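Local coordinates for tudor and KH domain-containing protein homolog (Drosophila melanogaster, PDB 5YGB) that binds the N-terminal tail of Piwi through its extended Tudor domain and takes part in the piRNA pathway that represses transposons, at residues Y41-A44 with E45-A48; A54-V57 with G58-V61; A148-E151 with E152-V156. The protein carries 1 engineered substitution. All coordinates share one frame; numbering follows the deposited sequence.

Contact 1: Y41-A44 with E45-A48; sequences YSSA and ENRA
Arg47 folds back from helix 44-48 onto the loop that leads into it, and its NH1 donates to Tyr41 O at 2.9 Å. The bond is nearly straight (164° at the hydrogen), with the oxygen at the guanidinium's edge and in its plane. A bend at chi3 (-60°) turns the flat group so that Ala44 CA lies over one face, and the small Ala44 CB sits 3.5 Å from Arg47 NH2. Ser43 is the N-cap: with its hydroxyl anti to N (chi1 157°), the short side chain lets OG accept from Asn46 N at 3.2 Å. Ser43 O accepts from Arg47 N at 3.0 Å. On the outer side the contact is looser: one water accepts from Arg47 NH2 and gives a weak bond to Ser42 O, while exposed Glu45 brings OE1 to within 3.1 Å of Ser43 OG. A leucine in place of Arg47 would probably leave Tyr41 O without its side-chain donor and the loop less firmly tied to the helix. Tyr41 is buried, its OH bonded to Glu111 O and Arg113 N and its ring meeting Trp71. Between helices 25-41 and 44-48, the turn rests on strand 109-111, where Tyr41 and Arg47 both touch Cys110.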
loop_
_atom_site.group_PDB
_atom_site.type_symbol
_atom_site.label_atom_id
_atom_site.label_comp_id
_atom_site.label_asym_id
_atom_site.label_seq_id
_atom_site.Cartn_x
_atom_site.Cartn_y
_atom_site.Cartn_z
ATOM N N TYR A 41 -5.964 3.649 -20.430
ATOM C CA TYR A 41 -4.672 4.306 -20.579
ATOM C C TYR A 41 -3.689 3.515 -21.440
ATOM O O TYR A 41 -2.594 3.986 -21.717
ATOM C CB TYR A 41 -4.065 4.578 -19.199
ATOM C CG TYR A 41 -4.710 5.724 -18.452
ATOM C CD1 TYR A 41 -4.468 7.044 -18.816
ATOM C CD2 TYR A 41 -5.575 5.490 -17.399
ATOM C CE1 TYR A 41 -5.054 8.096 -18.133
ATOM C CE2 TYR A 41 -6.151 6.529 -16.708
ATOM C CZ TYR A 41 -5.895 7.825 -17.077
ATOM O OH TYR A 41 -6.458 8.886 -16.399
ATOM N N SER A 42 -4.072 2.326 -21.886
ATOM C CA SER A 42 -3.198 1.578 -22.779
ATOM C C SER A 42 -3.227 2.162 -24.186
ATOM O O SER A 42 -2.369 1.846 -25.009
ATOM C CB SER A 42 -3.585 0.098 -22.801
ATOM O OG SER A 42 -3.139 -0.544 -21.618
ATOM N N SER A 43 -4.203 3.026 -24.448
ATOM C CA SER A 43 -4.331 3.722 -25.731
ATOM C C SER A 43 -3.588 5.059 -25.734
ATOM O O SER A 43 -3.824 5.903 -24.868
ATOM C CB SER A 43 -5.807 3.959 -26.052
ATOM O OG SER A 43 -5.966 5.041 -26.955
ATOM N N ALA A 44 -2.702 5.261 -26.707
ATOM C CA ALA A 44 -1.941 6.506 -26.787
ATOM C C ALA A 44 -2.874 7.699 -26.972
ATOM O O ALA A 44 -2.628 8.792 -26.452
ATOM C CB ALA A 44 -0.926 6.443 -27.917
ATOM N N GLU A 45 -3.957 7.483 -27.706
ATOM C CA GLU A 45 -4.944 8.527 -27.928
ATOM C C GLU A 45 -5.604 8.970 -26.624
ATOM O O GLU A 45 -5.791 10.163 -26.385
ATOM C CB GLU A 45 -6.009 8.052 -28.924
ATOM C CG GLU A 45 -5.510 7.877 -30.358
ATOM C CD GLU A 45 -4.826 6.544 -30.624
ATOM O OE1 GLU A 45 -4.676 5.731 -29.692
ATOM O OE2 GLU A 45 -4.440 6.306 -31.788
ATOM N N ASN A 46 -5.942 8.017 -25.757
ATOM C CA ASN A 46 -6.517 8.384 -24.468
ATOM C C ASN A 46 -5.483 9.050 -23.555
ATOM O O ASN A 46 -5.796 9.979 -22.813
ATOM C CB ASN A 46 -7.126 7.167 -23.765
ATOM C CG ASN A 46 -8.361 6.649 -24.468
ATOM O OD1 ASN A 46 -9.091 7.408 -25.106
ATOM N ND2 ASN A 46 -8.609 5.357 -24.341
ATOM N N ARG A 47 -4.245 8.575 -23.612
ATOM C CA ARG A 47 -3.212 9.196 -22.799
ATOM C C ARG A 47 -3.017 10.647 -23.207
ATOM O O ARG A 47 -2.738 11.495 -22.362
ATOM C CB ARG A 47 -1.890 8.433 -22.894
ATOM C CG ARG A 47 -1.944 7.037 -22.282
ATOM C CD ARG A 47 -0.545 6.449 -22.047
ATOM N NE ARG A 47 0.238 6.318 -23.273
ATOM C CZ ARG A 47 0.214 5.260 -24.078
ATOM N NH1 ARG A 47 -0.558 4.219 -23.806
ATOM N NH2 ARG A 47 0.973 5.240 -25.172
ATOM N N ALA A 48 -3.176 10.949 -24.497
ATOM C CA ALA A 48 -3.010 12.320 -24.965
ATOM C C ALA A 48 -4.088 13.270 -24.434
ATOM O O ALA A 48 -3.853 14.480 -24.334
ATOM C CB ALA A 48 -2.974 12.360 -26.497
HETATM O O HOH W 1 0.527 2.684 -26.594
#

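Contact 2: A54-V57 with G58-V61; sequences APYV and GQIV
Tyr56 and Gln59 are the ends of a type II beta turn, closed by Gln59 N donating to Tyr56 O at 3.0 Å. Their side chains meet on the same turn. The tyrosine CG stands between its backbone N and carbonyl carbon (chi1 59°), which folds the ring over Gln59. There Gln59 CB makes a CH-pi contact 3.7 Å from the centroid of the Tyr56 ring, almost on the normal. The glutamine chain then runs on extended toward the ring's rim, CG near CE2 and CZ, CD near CE2 and CD2, and its amide plane lies within 7° of the ring plane. Glutamine suits the place because it offers both an aliphatic stem for the ring and an amide oxygen that can reach back to the chain. The turn itself depends on Gly58: at its positive phi a CB would clash with Val57 O. Farther out, backbone bonds from Gly58 and Gln59 to Ile76 hold the turn against strand 70-81, just where strand 60-65 of the Tudor sheet begins. Pro55 also touches Ile76, and Gln59 touches Leu52 as well. Gln59 OE1, with Pro55 CA packed 3.2 Å away, accepts from Tyr56 N at 3.1 Å, the donor tilted 20° from the carbonyl plane.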
loop_
_atom_site.group_PDB
_atom_site.type_symbol
_atom_site.label_atom_id
_atom_site.label_comp_id
_atom_site.label_asym_id
_atom_site.label_seq_id
_atom_site.Cartn_x
_atom_site.Cartn_y
_atom_site.Cartn_z
ATOM N N ALA A 54 3.629 19.990 -15.521
ATOM C CA ALA A 54 3.916 20.669 -14.259
ATOM C C ALA A 54 3.339 19.917 -13.055
ATOM O O ALA A 54 2.535 20.470 -12.291
ATOM C CB ALA A 54 3.381 22.106 -14.304
ATOM N N PRO A 55 3.753 18.652 -12.873
ATOM C CA PRO A 55 3.224 17.891 -11.741
ATOM C C PRO A 55 3.633 18.492 -10.399
ATOM O O PRO A 55 4.618 19.228 -10.298
ATOM C CB PRO A 55 3.854 16.501 -11.929
ATOM C CG PRO A 55 5.096 16.756 -12.719
ATOM C CD PRO A 55 4.759 17.897 -13.637
ATOM N N TYR A 56 2.874 18.168 -9.361
ATOM C CA TYR A 56 3.143 18.725 -8.040
ATOM C C TYR A 56 2.893 17.699 -6.947
ATOM O O TYR A 56 2.066 16.794 -7.081
ATOM C CB TYR A 56 2.287 19.982 -7.787
ATOM C CG TYR A 56 0.790 19.770 -7.862
ATOM C CD1 TYR A 56 0.040 19.515 -6.710
ATOM C CD2 TYR A 56 0.117 19.849 -9.073
ATOM C CE1 TYR A 56 -1.330 19.317 -6.777
ATOM C CE2 TYR A 56 -1.255 19.662 -9.141
ATOM C CZ TYR A 56 -1.968 19.392 -7.997
ATOM O OH TYR A 56 -3.334 19.214 -8.094
ATOM N N VAL A 57 3.616 17.862 -5.850
ATOM C CA VAL A 57 3.431 17.003 -4.693
ATOM C C VAL A 57 2.007 17.138 -4.158
ATOM O O VAL A 57 1.508 18.248 -3.908
ATOM C CB VAL A 57 4.465 17.339 -3.605
ATOM C CG1 VAL A 57 4.158 16.593 -2.320
ATOM C CG2 VAL A 57 5.877 17.008 -4.092
ATOM N N GLY A 58 1.346 15.994 -4.017
ATOM C CA GLY A 58 -0.033 15.937 -3.568
ATOM C C GLY A 58 -0.999 15.594 -4.689
ATOM O O GLY A 58 -2.141 15.193 -4.428
ATOM N N GLN A 59 -0.552 15.750 -5.934
ATOM C CA GLN A 59 -1.383 15.473 -7.100
ATOM C C GLN A 59 -1.730 13.989 -7.175
ATOM O O GLN A 59 -0.881 13.138 -6.918
ATOM C CB GLN A 59 -0.660 15.916 -8.368
ATOM C CG GLN A 59 -1.518 15.960 -9.632
ATOM C CD GLN A 59 -0.708 16.404 -10.843
ATOM O OE1 GLN A 59 0.481 16.688 -10.732
ATOM N NE2 GLN A 59 -1.348 16.450 -12.009
ATOM N N ILE A 60 -2.976 13.689 -7.526
ATOM C CA ILE A 60 -3.398 12.313 -7.754
ATOM C C ILE A 60 -3.393 12.067 -9.248
ATOM O O ILE A 60 -4.045 12.785 -10.016
ATOM C CB ILE A 60 -4.782 12.038 -7.166
ATOM C CG1 ILE A 60 -4.842 12.435 -5.687
ATOM C CG2 ILE A 60 -5.133 10.578 -7.303
ATOM C CD1 ILE A 60 -3.811 11.750 -4.799
ATOM N N VAL A 61 -2.653 11.048 -9.658
ATOM C CA VAL A 61 -2.399 10.768 -11.068
ATOM C C VAL A 61 -2.695 9.307 -11.401
ATOM O O VAL A 61 -3.032 8.507 -10.513
ATOM C CB VAL A 61 -0.928 11.102 -11.444
ATOM C CG1 VAL A 61 -0.630 12.575 -11.207
ATOM C CG2 VAL A 61 0.043 10.246 -10.632
#

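Contact 3: A148-E151 with E152-V156; sequences AKFE and ELTEV
Phe150 O is gripped twice by Thr154, by OG1 at 2.8 Å and by the backbone N at 3.0 Å, the two donors arriving from opposite faces of the carbonyl plane. The hydroxyl gets there because it stands between the threonine's own N and carbonyl carbon (chi1 60°). The same torsion sends Thr154 CG2 over the Phe150 ring, offset toward the rim, a CH-pi contact of 3.9 Å to the centroid. One residue earlier, Leu153 N donates to Lys149 O at 2.9 Å, and the lysine's aliphatic CE lies 3.8 Å from Leu153 CD2. Lys149 NZ continues to a weak bond with Gln212 OE1. The helix ends in a Schellman motif: Glu155 takes positive phi (41°), and two weak bonds, Glu155 N to Glu152 O and Val156 N to Glu151 O, close it. Its hydrophobic clasp is Val156 CG1 against Glu151 CB at 3.8 Å, while Glu155 forms a salt bridge with Arg160. Around this, Phe150 packs on Ile205 and Met209 of helix 205-211 and meets the ring of Phe18, and Thr154 touches Val9 of strand 5-12. Threonine suits this buried position near the helix end: its hydroxyl is satisfied by its own helix, and its methyl is left to face an aromatic ring.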
loop_
_atom_site.group_PDB
_atom_site.type_symbol
_atom_site.label_atom_id
_atom_site.label_comp_id
_atom_site.label_asym_id
_atom_site.label_seq_id
_atom_site.Cartn_x
_atom_site.Cartn_y
_atom_site.Cartn_z
ATOM N N ALA A 148 9.946 -11.839 6.071
ATOM C CA ALA A 148 9.573 -12.931 5.176
ATOM C C ALA A 148 8.465 -13.803 5.764
ATOM O O ALA A 148 7.516 -14.165 5.063
ATOM C CB ALA A 148 10.801 -13.781 4.842
ATOM N N LYS A 149 8.572 -14.132 7.046
ATOM C CA LYS A 149 7.550 -14.951 7.679
ATOM C C LYS A 149 6.200 -14.232 7.653
ATOM O O LYS A 149 5.171 -14.851 7.390
ATOM C CB LYS A 149 7.941 -15.300 9.118
ATOM C CG LYS A 149 6.928 -16.172 9.843
ATOM C CD LYS A 149 6.747 -17.515 9.159
ATOM C CE LYS A 149 5.813 -18.418 9.951
ATOM N NZ LYS A 149 5.780 -19.811 9.415
ATOM N N PHE A 150 6.214 -12.930 7.914
ATOM C CA PHE A 150 4.975 -12.163 7.884
ATOM C C PHE A 150 4.391 -12.106 6.460
ATOM O O PHE A 150 3.178 -12.222 6.269
ATOM C CB PHE A 150 5.211 -10.754 8.444
ATOM C CG PHE A 150 3.967 -9.926 8.544
ATOM C CD1 PHE A 150 3.008 -10.209 9.507
ATOM C CD2 PHE A 150 3.744 -8.878 7.665
ATOM C CE1 PHE A 150 1.846 -9.444 9.609
ATOM C CE2 PHE A 150 2.574 -8.114 7.751
ATOM C CZ PHE A 150 1.626 -8.397 8.731
ATOM N N GLU A 151 5.245 -11.929 5.459
ATOM C CA GLU A 151 4.797 -11.977 4.070
ATOM C C GLU A 151 4.170 -13.327 3.741
ATOM O O GLU A 151 3.156 -13.387 3.044
ATOM C CB GLU A 151 5.963 -11.690 3.123
ATOM C CG GLU A 151 6.415 -10.236 3.175
ATOM C CD GLU A 151 7.673 -9.966 2.374
ATOM O OE1 GLU A 151 8.533 -10.866 2.292
ATOM O OE2 GLU A 151 7.799 -8.849 1.835
ATOM N N GLU A 152 4.772 -14.405 4.239
ATOM C CA GLU A 152 4.251 -15.754 4.025
ATOM C C GLU A 152 2.898 -15.972 4.694
ATOM O O GLU A 152 1.969 -16.502 4.073
ATOM C CB GLU A 152 5.245 -16.795 4.550
ATOM C CG GLU A 152 6.555 -16.874 3.781
ATOM C CD GLU A 152 7.521 -17.887 4.381
ATOM O OE1 GLU A 152 8.440 -17.474 5.125
ATOM O OE2 GLU A 152 7.359 -19.096 4.112
ATOM N N LEU A 153 2.785 -15.589 5.961
ATOM C CA LEU A 153 1.548 -15.815 6.697
ATOM C C LEU A 153 0.393 -14.989 6.125
ATOM O O LEU A 153 -0.765 -15.419 6.136
ATOM C CB LEU A 153 1.737 -15.489 8.175
ATOM C CG LEU A 153 2.692 -16.416 8.938
ATOM C CD1 LEU A 153 2.901 -15.924 10.369
ATOM C CD2 LEU A 153 2.179 -17.854 8.924
ATOM N N THR A 154 0.704 -13.803 5.616
ATOM C CA THR A 154 -0.337 -12.959 5.036
ATOM C C THR A 154 -0.557 -13.237 3.553
ATOM O O THR A 154 -1.550 -12.782 2.992
ATOM C CB THR A 154 -0.017 -11.456 5.195
ATOM O OG1 THR A 154 1.214 -11.142 4.532
ATOM C CG2 THR A 154 0.073 -11.063 6.665
ATOM N N GLU A 155 0.360 -13.988 2.937
ATOM C CA GLU A 155 0.424 -14.173 1.483
ATOM C C GLU A 155 0.159 -12.861 0.745
ATOM O O GLU A 155 -0.697 -12.777 -0.149
ATOM C CB GLU A 155 -0.551 -15.253 1.011
ATOM C CG GLU A 155 -0.040 -15.969 -0.239
ATOM C CD GLU A 155 -1.063 -16.884 -0.879
ATOM O OE1 GLU A 155 -2.068 -17.224 -0.220
ATOM O OE2 GLU A 155 -0.851 -17.266 -2.050
ATOM N N VAL A 156 0.932 -11.850 1.120
ATOM C CA VAL A 156 0.773 -10.507 0.603
ATOM C C VAL A 156 0.659 -10.498 -0.919
ATOM O O VAL A 156 1.410 -11.190 -1.616
ATOM C CB VAL A 156 1.944 -9.599 1.056
ATOM C CG1 VAL A 156 3.292 -10.243 0.764
ATOM C CG2 VAL A 156 1.830 -8.223 0.409
#

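In the fold
Contacts 1 and 2 are surface features of the Tudor part, their centres about 19 Å apart, following one another from helix 44-48 to strand 60-65. Contact 3 is partly buried, across the chain's centre, about 36 Å from contact 1 and about 33 Å from contact 2 between centres. Its helix 144-154 packs against strand 5-12 of the other sheet, consistent with the nuclease-like half of an extended Tudor domain. Contact 1, at a helix start, relies on a cap, water and a charged donor to a backbone carbonyl; contact 2, leading into a strand, on a glycine-containing turn whose tyrosine ring covers a glutamine stem; contact 3, at a helix's C-terminal end, on backbone bonds joined to hydrophobic packing.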